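Local coordinates for protein AA9 family lytic polysaccharide monooxygenase cel61B (Hypocrea jecorina, PDB 2VTC) that cleaves cellulose oxidatively as a copper-dependent lytic polysaccharide monooxygenase, breaking glycosidic bonds in crystalline and amorphous polysaccharide, at residues Asp75-Lys80 and Thr215-Leu220; His108-Ile113 and Asn231-Ile236. All coordinates share one frame; numbering follows the deposited sequence.

Both contacts lie in the single AA9 domain, an E-set-type β-sandwich, and their segments alternate along the chain: 75-80, 108-113, 215-220, 231-236. Their centres are about 23 Å apart and their nearest atoms about 11 Å, so they do not touch. The sheet that includes strands 113-119, 133-143, 172-182 and 193-204 connects them: contact 1 packs beside 133-143 and 172-182, while residues 108-113 of contact 2 lead into 113-119. Contact 1 is buried, its centre about 10 Å from that of the chain; the centre of contact 2 is about 19 Å from it, near the metal site. The late segments 215-220 and 231-236 fold back on two earlier parts, one inside and one near the catalytic surface.

Contact 1 of 2, residues Asp75-Lys80 and Thr215-Leu220; sequences DIVCHK and TPATQL
The backbones of Ile76-Val77 and Ala217-Thr218 come together at the weakly bonded helical turn at about 75-78 and the 3-10 turn 217-219, closest at Val77 and Ala217, whose CA atoms lie 5.2 Å apart. No hydrogen bond crosses, so the join rests on van der Waals contact of methyl groups with each other and with backbone atoms. Ala217 points its CB at the helix backbone and meets Val77 CA at 3.7 Å. Val77 CG2 covers the same methyl, with Val77 CG2 and Ala217 CB 4.0 Å apart; it gets there because CG1 takes the position anti to the backbone N (chi1 -178°), which leaves CG2 anti to the carbonyl carbon. From Ile76 the branch methyl does the touching: Ile76 CG2 sits 3.7 Å from Ala217 O and 3.9 Å from Thr218 CG2. That carbonyl is not wasted, since Leu220 N donates to Ala217 O at 3.2 Å and helps close the turn. Trp134 of strand 133-143 touches both Val77 and Ala217, while Arg177 of strand 172-182 binds the carbonyl oxygens of Ile76 and Val77. Cys78, facing away from the turn, is tied by a disulfide to Cys198. The helical turn is thus fixed to strand 193-204 by a covalent bond and to the 3-10 turn by methyl contacts, a buried join beside the larger, mixed sheet of the AA9 β-sandwich.

Contact 2 of 2, residues His108-Ile113 and Asn231-Ile236; sequences HPYGPI and NPYTTI. With NI (nickel (II) ion), chain E.
An edge-to-face tyrosine pair joins the loop carrying His108, a ligand of the catalytic metal, to the late loop 231-236. The edge of Tyr233 is directed at one face of Tyr110, with ring planes at 79° and centroids 5.2 Å apart; Tyr233 CE1 reaches Tyr110 CZ at 3.6 Å. Pro232 adds a second hold, its CB 4.2 Å from Tyr110 CD1, and its CG lies over the centre of the Tyr233 ring. The CB of Tyr110 points toward this loop, and CG, anti to the carbonyl carbon (chi1 -63°), carries the ring on to meet it. At the start of the loop, an Asx turn fixes the backbone: Tyr233 N donates to Asn231 OD1 at 3.0 Å, from well above the carbonyl plane. Replacing Tyr110 with an alanine would probably leave the Tyr233 edge without its aromatic face and Pro232 CB without its ring neighbour. His108 NE2 binds nickel at 2.1 Å in the copper site, shared with His20, Tyr195 and water. Tyr233 OH makes a weak hydrogen bond to His184 O, and the His184 ring stacks on His108. No hydrogen bond or salt bridge crosses; the contact rests on van der Waals packing and weak edge-to-face electrostatics.

Contact 1 of 2, residues Asp75-Lys80 and Thr215-Leu220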
# COMPACT_ATOMS: atom_id res chain seq x y z
N ASP A 75 -5.88 -6.24 10.57
CA ASP A 75 -6.30 -6.06 9.20
C ASP A 75 -5.71 -4.79 8.54
O ASP A 75 -5.61 -4.74 7.32
CB ASP A 75 -7.84 -6.01 9.14
CG ASP A 75 -8.45 -7.42 9.06
OD1 ASP A 75 -7.67 -8.44 9.02
OD2 ASP A 75 -9.71 -7.51 9.06
N ILE A 76 -5.32 -3.80 9.34
CA ILE A 76 -4.72 -2.57 8.77
C ILE A 76 -3.29 -2.80 8.25
O ILE A 76 -2.77 -2.03 7.46
CB ILE A 76 -4.76 -1.37 9.77
CG1 ILE A 76 -4.50 -0.02 9.05
CG2 ILE A 76 -3.72 -1.51 10.86
CD1 ILE A 76 -5.46 0.28 7.86
N VAL A 77 -2.64 -3.88 8.69
CA VAL A 77 -1.26 -4.10 8.27
C VAL A 77 -1.14 -4.32 6.75
O VAL A 77 -0.47 -3.53 6.06
CB VAL A 77 -0.60 -5.30 9.04
CG1 VAL A 77 0.86 -5.43 8.59
CG2 VAL A 77 -0.70 -5.12 10.57
N CYS A 78 -1.81 -5.36 6.25
CA CYS A 78 -1.75 -5.76 4.84
C CYS A 78 -3.12 -6.17 4.28
O CYS A 78 -3.19 -6.90 3.30
CB CYS A 78 -0.73 -6.89 4.62
SG CYS A 78 0.98 -6.35 4.84
N HIS A 79 -4.17 -5.66 4.90
CA HIS A 79 -5.57 -5.89 4.49
C HIS A 79 -6.13 -7.19 5.11
O HIS A 79 -5.48 -7.82 5.96
CB HIS A 79 -5.75 -5.83 2.96
CG HIS A 79 -7.07 -5.25 2.55
ND1 HIS A 79 -7.19 -4.19 1.66
CD2 HIS A 79 -8.34 -5.60 2.89
CE1 HIS A 79 -8.48 -3.92 1.48
NE2 HIS A 79 -9.19 -4.75 2.22
N LYS A 80 -7.36 -7.54 4.73
CA LYS A 80 -8.14 -8.53 5.49
C LYS A 80 -7.53 -9.94 5.58
O LYS A 80 -7.30 -10.58 4.55
CB LYS A 80 -9.55 -8.64 4.91
CG LYS A 80 -10.49 -9.44 5.77
CD LYS A 80 -11.90 -9.48 5.15
CE LYS A 80 -12.86 -10.23 6.04
NZ LYS A 80 -13.00 -9.55 7.36
N THR A 215 7.11 2.77 12.39
CA THR A 215 5.83 2.84 13.10
C THR A 215 5.00 1.55 12.87
O THR A 215 4.81 1.14 11.73
CB THR A 215 5.01 4.07 12.53
OG1 THR A 215 5.82 5.25 12.58
CG2 THR A 215 3.72 4.29 13.31
N PRO A 216 4.50 0.91 13.95
CA PRO A 216 3.58 -0.23 13.77
C PRO A 216 2.37 0.20 12.93
O PRO A 216 1.93 1.35 13.07
CB PRO A 216 3.14 -0.55 15.20
CG PRO A 216 4.31 -0.08 16.07
CD PRO A 216 4.73 1.21 15.38
N ALA A 217 1.86 -0.68 12.06
CA ALA A 217 0.74 -0.24 11.17
C ALA A 217 -0.46 0.23 11.98
O ALA A 217 -1.22 1.11 11.53
CB ALA A 217 0.34 -1.32 10.17
N THR A 218 -0.63 -0.35 13.18
CA THR A 218 -1.76 -0.06 14.07
C THR A 218 -1.63 1.31 14.76
O THR A 218 -2.53 1.73 15.49
CB THR A 218 -1.93 -1.18 15.11
OG1 THR A 218 -0.69 -1.36 15.81
CG2 THR A 218 -2.31 -2.47 14.42
N GLN A 219 -0.53 2.01 14.50
CA GLN A 219 -0.28 3.35 15.02
C GLN A 219 -0.18 4.41 13.89
O GLN A 219 0.11 5.57 14.16
CB GLN A 219 0.98 3.37 15.90
CG GLN A 219 0.81 2.65 17.24
CD GLN A 219 2.13 2.54 18.04
OE1 GLN A 219 3.05 3.35 17.87
NE2 GLN A 219 2.20 1.54 18.90
N LEU A 220 -0.44 4.00 12.65
CA LEU A 220 -0.30 4.94 11.52
C LEU A 220 -1.34 6.05 11.55
O LEU A 220 -1.00 7.22 11.33
CB LEU A 220 -0.37 4.24 10.16
CG LEU A 220 0.76 3.26 9.85
CD1 LEU A 220 0.40 2.48 8.62
CD2 LEU A 220 2.14 3.95 9.66

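Contact 2 of 2, residues His108-Ile113 and Asn231-Ile236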
# COMPACT_ATOMS: atom_id res chain seq x y z
N HIS A 108 -12.45 6.19 -7.83
CA HIS A 108 -12.40 6.81 -6.49
C HIS A 108 -11.43 7.98 -6.76
O HIS A 108 -10.22 7.82 -6.64
CB HIS A 108 -11.93 5.97 -5.31
CG HIS A 108 -12.94 4.99 -4.83
ND1 HIS A 108 -14.30 5.25 -4.81
CD2 HIS A 108 -12.79 3.73 -4.36
CE1 HIS A 108 -14.94 4.19 -4.36
NE2 HIS A 108 -14.04 3.26 -4.07
N PRO A 109 -11.96 9.13 -7.24
CA PRO A 109 -11.07 10.23 -7.66
C PRO A 109 -10.59 11.14 -6.52
O PRO A 109 -9.73 12.00 -6.77
CB PRO A 109 -11.96 11.02 -8.64
CG PRO A 109 -13.31 10.90 -8.04
CD PRO A 109 -13.38 9.45 -7.50
N TYR A 110 -11.13 10.96 -5.32
CA TYR A 110 -10.77 11.76 -4.16
C TYR A 110 -9.85 11.02 -3.18
O TYR A 110 -10.20 9.94 -2.69
CB TYR A 110 -12.01 12.17 -3.37
CG TYR A 110 -13.00 13.06 -4.11
CD1 TYR A 110 -12.88 14.45 -4.05
CD2 TYR A 110 -14.06 12.52 -4.85
CE1 TYR A 110 -13.79 15.28 -4.70
CE2 TYR A 110 -14.98 13.35 -5.52
CZ TYR A 110 -14.82 14.72 -5.43
OH TYR A 110 -15.72 15.56 -6.08
N GLY A 111 -8.71 11.62 -2.86
CA GLY A 111 -7.86 11.10 -1.79
C GLY A 111 -6.39 10.96 -2.12
O GLY A 111 -5.99 10.87 -3.30
N PRO A 112 -5.57 10.87 -1.05
CA PRO A 112 -4.12 10.73 -1.21
C PRO A 112 -3.66 9.28 -1.45
O PRO A 112 -4.43 8.34 -1.30
CB PRO A 112 -3.59 11.21 0.14
CG PRO A 112 -4.64 10.73 1.13
CD PRO A 112 -5.96 10.93 0.36
N ILE A 113 -2.39 9.16 -1.80
CA ILE A 113 -1.73 7.87 -2.03
C ILE A 113 -0.43 7.87 -1.24
O ILE A 113 0.35 8.82 -1.33
CB ILE A 113 -1.43 7.67 -3.54
CG1 ILE A 113 -2.74 7.73 -4.36
CG2 ILE A 113 -0.67 6.36 -3.77
CD1 ILE A 113 -2.57 7.45 -5.83
N ASN A 231 -13.55 17.55 5.02
CA ASN A 231 -14.54 17.73 3.98
C ASN A 231 -13.87 17.81 2.60
O ASN A 231 -13.16 18.77 2.33
CB ASN A 231 -15.36 19.01 4.27
CG ASN A 231 -16.50 19.20 3.31
OD1 ASN A 231 -16.79 18.35 2.46
ND2 ASN A 231 -17.17 20.36 3.42
N PRO A 232 -14.09 16.81 1.73
CA PRO A 232 -13.50 16.85 0.39
C PRO A 232 -14.27 17.70 -0.64
O PRO A 232 -13.82 17.88 -1.76
CB PRO A 232 -13.50 15.39 -0.04
CG PRO A 232 -14.76 14.84 0.63
CD PRO A 232 -14.87 15.57 1.94
N TYR A 233 -15.43 18.21 -0.24
CA TYR A 233 -16.35 18.85 -1.19
C TYR A 233 -16.37 20.36 -1.01
O TYR A 233 -17.42 21.01 -1.11
CB TYR A 233 -17.75 18.25 -1.05
CG TYR A 233 -17.78 16.77 -1.34
CD1 TYR A 233 -17.30 16.27 -2.54
CD2 TYR A 233 -18.29 15.86 -0.41
CE1 TYR A 233 -17.31 14.91 -2.83
CE2 TYR A 233 -18.32 14.48 -0.69
CZ TYR A 233 -17.82 14.02 -1.90
OH TYR A 233 -17.83 12.68 -2.23
N THR A 234 -15.21 20.91 -0.71
CA THR A 234 -15.01 22.35 -0.60
C THR A 234 -13.58 22.64 -1.06
O THR A 234 -12.74 21.74 -1.07
CB THR A 234 -15.27 22.85 0.83
OG1 THR A 234 -15.21 24.29 0.85
CG2 THR A 234 -14.23 22.27 1.82
N THR A 235 -13.30 23.89 -1.46
CA THR A 235 -11.95 24.28 -1.85
C THR A 235 -10.97 24.06 -0.69
O THR A 235 -11.21 24.50 0.43
CB THR A 235 -11.93 25.76 -2.36
OG1 THR A 235 -12.85 25.88 -3.46
CG2 THR A 235 -10.56 26.15 -2.84
N ILE A 236 -9.88 23.34 -0.96
CA ILE A 236 -8.88 23.03 0.07
C ILE A 236 -7.58 23.77 -0.21
O ILE A 236 -7.02 23.65 -1.31
CB ILE A 236 -8.65 21.48 0.16
CG1 ILE A 236 -9.93 20.82 0.70
CG2 ILE A 236 -7.43 21.13 1.02
CD1 ILE A 236 -10.03 19.34 0.44
NI NI E . -14.22 1.24 -3.71
O HOH W 1 -15.89 1.02 -5.06
O HOH W 2 -14.81 1.50 -2.69